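Side-chain contacts in high affinity transport system protein p37 (PDB 3EKI), which binds thiamine diphosphate as an extracytoplasmic lipoprotein of a high-affinity transport system that probably imports this cofactor: residues A[128-133]-A[139-144]; A[144-149]-A[391-396]; A[233-238]-A[263-268]. One frame throughout, in Å; residues are numbered along the deposited sequence.

Contact 1 of 3, residues A[128-133]-A[139-144]; sequences GKLVEF and GIITPA. With TPP (thiamine diphosphate), chain B.
Helix 127-136, carrying L130 and F133, and strand 141-152, carrying I141 and P143, lie with local axes 10.9 Å apart and run roughly antiparallel, at 144°; I140, in the loop leading into the strand, also faces the helix. The interface is wholly apolar. I141 is its hub: its CG1 is wedged between backbone N and carbonyl carbon (chi1 60°) and the chain then extends, which carries CD1 across to the helix. There CD1 lies 3.9 Å from L130 CD1 and also touches F133 CE2, the isoleucine crossing the phenylalanine at about a right angle. The closest approach belongs to the branch methyl CG2 of I140, 3.6 Å from F133 CE2. P143 extends the patch more loosely, with CG 4.4 Å from L130 CD2. In this PBP-clan binding protein a short loop thus joins the helix to a strand of the antiparallel sheet it covers; on the paired strand 345-349, V345 meets L130 and P143, and V347 meets I141. K129 does not join the strand. Its chain bends at the last torsion and NZ donates a 3.0 Å hydrogen bond to O2B of thiamine diphosphate, while F106 makes a cation-pi contact with the same lysine.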
# COMPACT_ATOMS: atom_id res chain seq x y z
N GLY A 128 4.41 6.81 3.01
CA GLY A 128 4.36 8.21 2.59
C GLY A 128 3.68 9.08 3.62
O GLY A 128 4.15 10.15 4.01
N LYS A 129 2.53 8.63 4.10
CA LYS A 129 1.77 9.37 5.10
C LYS A 129 2.61 9.59 6.36
O LYS A 129 2.58 10.62 7.02
CB LYS A 129 0.50 8.63 5.46
CG LYS A 129 -0.55 8.68 4.36
CD LYS A 129 -1.67 7.68 4.60
CE LYS A 129 -2.85 7.99 3.68
NZ LYS A 129 -3.31 6.75 3.02
N LEU A 130 3.39 8.56 6.70
CA LEU A 130 4.24 8.72 7.89
C LEU A 130 5.34 9.74 7.66
O LEU A 130 5.65 10.58 8.52
CB LEU A 130 4.83 7.36 8.25
CG LEU A 130 5.89 7.34 9.35
CD1 LEU A 130 5.30 7.79 10.68
CD2 LEU A 130 6.46 5.93 9.44
N VAL A 131 5.98 9.69 6.49
CA VAL A 131 7.02 10.65 6.17
C VAL A 131 6.45 12.06 6.26
O VAL A 131 7.05 12.95 6.87
CB VAL A 131 7.62 10.38 4.77
CG1 VAL A 131 8.47 11.55 4.27
CG2 VAL A 131 8.45 9.09 4.79
N GLU A 132 5.27 12.29 5.68
CA GLU A 132 4.67 13.63 5.69
C GLU A 132 4.33 14.04 7.13
O GLU A 132 4.43 15.20 7.54
CB GLU A 132 3.45 13.68 4.81
CG GLU A 132 3.62 13.41 3.33
CD GLU A 132 4.36 14.48 2.56
OE1 GLU A 132 4.53 15.58 3.13
OE2 GLU A 132 4.78 14.23 1.41
N PHE A 133 3.91 13.06 7.95
CA PHE A 133 3.57 13.40 9.34
C PHE A 133 4.82 13.81 10.10
O PHE A 133 4.84 14.78 10.86
CB PHE A 133 2.90 12.19 10.00
CG PHE A 133 2.56 12.39 11.47
CD1 PHE A 133 1.39 13.02 11.85
CD2 PHE A 133 3.41 11.94 12.46
CE1 PHE A 133 1.07 13.20 13.18
CE2 PHE A 133 3.10 12.13 13.81
CZ PHE A 133 1.93 12.74 14.17
N GLY A 139 10.67 13.64 14.96
CA GLY A 139 11.03 12.72 15.99
C GLY A 139 9.98 12.42 17.02
O GLY A 139 10.34 11.89 18.09
N ILE A 140 8.72 12.73 16.77
CA ILE A 140 7.66 12.63 17.77
C ILE A 140 7.28 11.17 18.05
O ILE A 140 6.80 10.92 19.16
CB ILE A 140 6.43 13.44 17.36
CG1 ILE A 140 5.42 13.71 18.48
CG2 ILE A 140 5.73 12.78 16.17
CD1 ILE A 140 4.43 14.79 18.06
N ILE A 141 7.49 10.30 17.08
CA ILE A 141 7.28 8.85 17.15
C ILE A 141 8.49 8.20 16.48
O ILE A 141 9.26 8.88 15.78
CB ILE A 141 5.94 8.39 16.56
CG1 ILE A 141 5.78 8.73 15.08
CG2 ILE A 141 4.75 8.92 17.36
CD1 ILE A 141 4.46 8.34 14.44
N THR A 142 8.72 6.91 16.67
CA THR A 142 9.94 6.26 16.25
C THR A 142 9.73 5.10 15.29
O THR A 142 9.25 4.03 15.64
CB THR A 142 10.67 5.69 17.51
OG1 THR A 142 10.83 6.78 18.43
CG2 THR A 142 12.02 5.14 17.13
N PRO A 143 10.05 5.33 14.01
CA PRO A 143 9.95 4.25 13.02
C PRO A 143 10.97 3.18 13.33
O PRO A 143 12.13 3.49 13.66
CB PRO A 143 10.29 4.96 11.71
CG PRO A 143 10.00 6.39 11.97
CD PRO A 143 10.43 6.62 13.41
N ALA A 144 10.56 1.93 13.21
CA ALA A 144 11.44 0.82 13.54
C ALA A 144 11.41 -0.44 12.64
O ALA A 144 12.38 -1.14 12.54
CB ALA A 144 11.16 0.38 14.93
N1' TPP B . -2.18 -7.13 -0.46
C2' TPP B . -3.22 -7.58 0.30
CM2 TPP B . -3.36 -9.09 0.52
N3' TPP B . -4.09 -6.72 0.85
C4' TPP B . -3.88 -5.38 0.72
N4' TPP B . -4.72 -4.55 1.35
C5' TPP B . -2.86 -4.89 -0.10
C6' TPP B . -2.01 -5.83 -0.69
C7' TPP B . -2.58 -3.41 -0.38
N3 TPP B . -1.68 -2.72 0.57
C2 TPP B . -1.56 -3.03 1.86
S1 TPP B . -0.36 -1.98 2.59
C5 TPP B . -0.09 -1.13 1.08
C4 TPP B . -0.99 -1.62 0.16
CM4 TPP B . -0.89 -1.26 -1.34
C6 TPP B . 0.85 0.07 0.93
C7 TPP B . 0.21 1.33 1.53
O7 TPP B . -0.97 1.66 0.77
PA TPP B . -2.19 2.53 1.32
O1A TPP B . -3.33 2.37 0.39
O2A TPP B . -2.48 2.18 2.75
O3A TPP B . -1.69 4.02 1.42
PB TPP B . -1.73 5.12 0.25
O1B TPP B . -0.87 4.68 -0.90
O2B TPP B . -1.18 6.42 0.95
O3B TPP B . -3.24 5.41 -0.16

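Contact 2 of 3, residues A[144-149]-A[391-396]; sequences ALETTT and QKEIVE
E146 holds CG trans to its backbone N (chi1 -177°) and continues fully extended, a conformation that sends its carboxylate straight from strand 141-152 toward E393 and I394 of helix 390-402. E393 swings CG to the other side, beside its own N (chi1 -76°), and the two carboxylates end with OE1 of E146 3.9 Å from OE1 of E393, their planes strongly turned against each other. I394 lies alongside the first glutamate and runs the opposite way, its CD1 4.1 Å from E146 CD. A water bridges the E146 carboxylate and the E393 backbone: it donates to OE2 of E146 at 2.9 Å and to the carbonyl oxygen of E393 at 2.7 Å. Here the helix widens into a pi-type turn, in which E396 N reaches Q391 O at 2.8 Å. In the sheet of this PBP-clan protein, strand 141-152 pairs antiparallel with strands 345-349 and 383-386, and A144 and L145 both face G346 in a classic beta bulge just before E146. The second oxygen of E393, OE2, is held by the backbone N-H groups of D388 and N389, which probably ease the nearness of the two acids. E146 is buried, and the negative neighbour would tend to raise its pKa, whereas the donating water should work against that. I394 also packs on V345 of the adjoining strand.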
# COMPACT_ATOMS: atom_id res chain seq x y z
N ALA A 144 10.56 1.93 13.21
CA ALA A 144 11.44 0.82 13.54
C ALA A 144 11.41 -0.44 12.64
O ALA A 144 12.38 -1.14 12.54
CB ALA A 144 11.16 0.38 14.93
N LEU A 145 10.24 -0.70 12.06
CA LEU A 145 10.03 -1.91 11.29
C LEU A 145 9.70 -1.53 9.85
O LEU A 145 8.86 -0.64 9.66
CB LEU A 145 8.85 -2.66 11.92
CG LEU A 145 8.37 -3.97 11.29
CD1 LEU A 145 9.26 -5.13 11.74
CD2 LEU A 145 6.93 -4.32 11.63
N GLU A 146 10.32 -2.18 8.88
CA GLU A 146 9.92 -2.00 7.49
C GLU A 146 9.24 -3.28 7.03
O GLU A 146 9.89 -4.33 7.12
CB GLU A 146 11.13 -1.71 6.60
CG GLU A 146 10.73 -1.43 5.15
CD GLU A 146 11.85 -0.98 4.25
OE1 GLU A 146 13.02 -0.91 4.69
OE2 GLU A 146 11.55 -0.69 3.07
N THR A 147 8.01 -3.22 6.56
CA THR A 147 7.41 -4.43 5.96
C THR A 147 7.88 -4.59 4.52
O THR A 147 8.33 -3.63 3.89
CB THR A 147 5.87 -4.40 6.04
OG1 THR A 147 5.40 -3.40 5.13
CG2 THR A 147 5.34 -4.03 7.41
N THR A 148 7.78 -5.80 4.00
CA THR A 148 8.04 -6.12 2.60
C THR A 148 6.87 -6.96 2.10
O THR A 148 6.12 -7.56 2.86
CB THR A 148 9.37 -6.86 2.35
OG1 THR A 148 9.31 -8.15 3.00
CG2 THR A 148 10.56 -6.12 2.93
N THR A 149 6.67 -7.00 0.78
CA THR A 149 5.55 -7.76 0.21
C THR A 149 6.06 -8.67 -0.89
O THR A 149 7.08 -8.35 -1.51
CB THR A 149 4.50 -6.74 -0.28
OG1 THR A 149 3.27 -7.39 -0.60
CG2 THR A 149 4.94 -6.00 -1.53
N GLN A 391 15.91 8.04 7.56
CA GLN A 391 16.06 9.06 6.51
C GLN A 391 16.47 8.48 5.18
O GLN A 391 15.96 8.84 4.09
CB GLN A 391 17.07 10.12 6.97
CG GLN A 391 17.32 11.11 5.83
CD GLN A 391 16.19 12.11 5.70
OE1 GLN A 391 15.34 12.23 6.59
NE2 GLN A 391 16.20 12.83 4.58
N LYS A 392 17.42 7.56 5.20
CA LYS A 392 17.94 6.93 3.99
C LYS A 392 17.03 5.89 3.37
O LYS A 392 16.80 5.85 2.16
CB LYS A 392 19.26 6.25 4.37
CG LYS A 392 20.04 5.59 3.25
CD LYS A 392 21.53 5.48 3.53
CE LYS A 392 22.09 6.55 4.46
NZ LYS A 392 23.58 6.57 4.50
N GLU A 393 16.47 5.03 4.22
CA GLU A 393 15.73 3.90 3.75
C GLU A 393 14.27 4.22 3.42
O GLU A 393 13.66 3.54 2.66
CB GLU A 393 15.75 2.81 4.83
CG GLU A 393 17.05 2.06 4.92
CD GLU A 393 16.97 1.00 5.94
OE1 GLU A 393 16.70 -0.12 5.55
OE2 GLU A 393 16.99 1.37 7.06
N ILE A 394 13.74 5.26 4.03
CA ILE A 394 12.35 5.59 3.81
C ILE A 394 12.17 6.99 3.24
O ILE A 394 11.56 7.15 2.27
CB ILE A 394 11.48 5.48 5.11
CG1 ILE A 394 11.72 4.16 5.80
CG2 ILE A 394 9.99 5.62 4.82
CD1 ILE A 394 11.28 3.03 5.06
N VAL A 395 12.68 7.99 3.95
CA VAL A 395 12.42 9.36 3.55
C VAL A 395 13.00 9.66 2.16
O VAL A 395 12.35 10.18 1.34
CB VAL A 395 12.99 10.46 4.56
CG1 VAL A 395 12.79 11.81 4.00
CG2 VAL A 395 12.34 10.33 5.88
N GLU A 396 14.24 9.31 1.96
CA GLU A 396 14.88 9.64 0.68
C GLU A 396 14.19 8.85 -0.43
O GLU A 396 14.16 9.28 -1.49
CB GLU A 396 16.39 9.39 0.65
CG GLU A 396 17.12 10.43 1.38
CD GLU A 396 18.54 10.10 1.63
OE1 GLU A 396 19.04 9.14 1.14
OE2 GLU A 396 19.13 10.83 2.35
O HOH W 1 13.56 1.03 1.78

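Contact 3 of 3, residues A[233-238]-A[263-268]; sequences KAWNDK and ETILKN
The carbonyl oxygen of W235 receives two bonds, one from the backbone N of K238 at 3.1 Å and one from NE2 of H269, and it thereby ties the end of helix 225-236 to the end of helix 256-269. K238 leaves the helix with a positive phi of 53°, completing a Schellman motif at this terminus. Toward I265 and L266 the W235 side chain offers only ring carbons. CG stands trans to the backbone N (chi1 176°) and chi2, close to -90°, sets the indole upright on that bond, with the six-membered ring reaching farthest. Two methyl groups meet its rim near the ring plane: CD2 of L266 lies 3.9 Å from CZ3, the leucine crossing the indole at about a right angle, and CG2 of I265 lies 4.1 Å from CH2. The methyls, from consecutive residues, thus abut two bonded carbons at the edge of the indole, and it is H269 that stacks on the ring, while F270 meets it with the planes at about 80°. NE1 is satisfied by the carbonyl oxygen of G165. Within the PBP-type fold the contact packs the C-terminal ends of the two helices together beside the five-stranded mixed sheet, whose strand 331-337 presents L335 and I336 to W235 and I336 also to I265, while W240 and F243 of helix 240-245 cover L266. At the margin a water donates to N268 O at 3.2 Å and accepts a weak bond from NZ of K238, 3.4 Å away.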
# COMPACT_ATOMS: atom_id res chain seq x y z
N LYS A 233 -3.48 9.30 -27.66
CA LYS A 233 -2.98 10.41 -28.48
C LYS A 233 -2.73 11.65 -27.63
O LYS A 233 -1.75 12.38 -27.78
CB LYS A 233 -3.97 10.75 -29.60
CG LYS A 233 -3.51 11.87 -30.53
CD LYS A 233 -4.28 11.88 -31.85
CE LYS A 233 -3.38 12.25 -33.03
NZ LYS A 233 -4.19 12.72 -34.19
N ALA A 234 -3.62 11.91 -26.68
CA ALA A 234 -3.43 13.09 -25.85
C ALA A 234 -2.20 12.94 -24.97
O ALA A 234 -1.42 13.87 -24.73
CB ALA A 234 -4.69 13.34 -25.05
N TRP A 235 -2.01 11.73 -24.44
CA TRP A 235 -0.81 11.42 -23.68
C TRP A 235 0.44 11.64 -24.52
O TRP A 235 1.39 12.31 -24.14
CB TRP A 235 -0.87 9.98 -23.19
CG TRP A 235 0.34 9.51 -22.48
CD1 TRP A 235 1.40 8.86 -23.03
CD2 TRP A 235 0.65 9.64 -21.08
NE1 TRP A 235 2.36 8.57 -22.09
CE2 TRP A 235 1.91 9.04 -20.89
CE3 TRP A 235 -0.02 10.20 -19.99
CZ2 TRP A 235 2.55 8.97 -19.64
CZ3 TRP A 235 0.63 10.13 -18.75
CH2 TRP A 235 1.88 9.52 -18.60
N ASN A 236 0.45 11.06 -25.72
CA ASN A 236 1.63 11.12 -26.58
C ASN A 236 1.94 12.55 -27.01
O ASN A 236 3.11 12.85 -27.24
CB ASN A 236 1.42 10.24 -27.82
CG ASN A 236 1.36 8.75 -27.56
OD1 ASN A 236 1.81 8.23 -26.54
ND2 ASN A 236 0.79 8.02 -28.50
N ASP A 237 0.91 13.37 -27.15
CA ASP A 237 1.03 14.74 -27.63
C ASP A 237 1.21 15.73 -26.48
O ASP A 237 1.34 16.93 -26.70
CB ASP A 237 -0.21 15.17 -28.43
CG ASP A 237 -0.27 14.54 -29.81
OD1 ASP A 237 0.59 13.71 -30.13
OD2 ASP A 237 -1.20 14.89 -30.58
N LYS A 238 1.19 15.19 -25.26
CA LYS A 238 1.23 15.99 -24.03
C LYS A 238 0.17 17.07 -23.99
O LYS A 238 0.34 18.19 -23.55
CB LYS A 238 2.64 16.53 -23.77
CG LYS A 238 3.66 15.42 -23.60
CD LYS A 238 5.06 15.88 -23.31
CE LYS A 238 6.05 14.72 -23.31
NZ LYS A 238 7.44 15.18 -23.07
N GLU A 263 0.06 12.00 -9.48
CA GLU A 263 0.26 13.43 -9.73
C GLU A 263 1.67 13.70 -10.22
O GLU A 263 1.91 14.44 -11.19
CB GLU A 263 -0.03 14.25 -8.47
CG GLU A 263 0.44 15.71 -8.53
CD GLU A 263 0.02 16.41 -7.26
OE1 GLU A 263 -0.66 17.44 -7.29
OE2 GLU A 263 0.37 15.90 -6.17
N THR A 264 2.69 13.11 -9.58
CA THR A 264 4.07 13.26 -10.00
C THR A 264 4.30 12.78 -11.44
O THR A 264 4.96 13.48 -12.22
CB THR A 264 5.01 12.45 -9.07
OG1 THR A 264 4.94 13.02 -7.76
CG2 THR A 264 6.46 12.55 -9.49
N ILE A 265 3.78 11.60 -11.79
CA ILE A 265 3.95 11.14 -13.18
C ILE A 265 3.33 12.10 -14.20
O ILE A 265 3.95 12.40 -15.23
CB ILE A 265 3.35 9.74 -13.33
CG1 ILE A 265 4.07 8.67 -12.48
CG2 ILE A 265 3.31 9.30 -14.77
CD1 ILE A 265 5.58 8.63 -12.67
N LEU A 266 2.13 12.58 -13.92
CA LEU A 266 1.41 13.52 -14.78
C LEU A 266 2.13 14.84 -14.91
O LEU A 266 2.21 15.40 -16.01
CB LEU A 266 -0.02 13.72 -14.26
CG LEU A 266 -0.93 12.50 -14.32
CD1 LEU A 266 -2.31 12.80 -13.76
CD2 LEU A 266 -1.06 11.97 -15.74
N LYS A 267 2.66 15.34 -13.79
CA LYS A 267 3.48 16.54 -13.85
C LYS A 267 4.76 16.35 -14.62
O LYS A 267 5.16 17.23 -15.41
CB LYS A 267 3.78 17.01 -12.41
CG LYS A 267 4.58 18.30 -12.36
CD LYS A 267 3.75 19.40 -11.69
CE LYS A 267 3.79 19.30 -10.17
NZ LYS A 267 2.51 18.82 -9.57
N ASN A 268 5.45 15.22 -14.48
CA ASN A 268 6.69 14.94 -15.18
C ASN A 268 6.44 14.72 -16.68
O ASN A 268 7.33 14.99 -17.49
CB ASN A 268 7.40 13.73 -14.58
CG ASN A 268 7.97 14.08 -13.21
OD1 ASN A 268 8.02 15.26 -12.85
ND2 ASN A 268 8.40 13.08 -12.45
O HOH W 2 8.40 13.68 -20.18

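From the N terminus, contact 1 closes first, joining helix 127-136 to strand 141-152 across only five intervening residues. The same strand runs on into contact 2, the two sharing A144, and there it meets helix 390-402, closing a loop of 241 residues near the C terminus. Contact 3 is nested inside that loop, a local closure over 24 residues between helices 225-236 and 256-269. Contacts 1 and 2 also touch directly: V131 CG2 packs 3.8 Å from I394 CG2, so the two helices also touch each other. Contact 3 lies apart, its centre about 29 Å from that of contact 2, beside the mixed sheet.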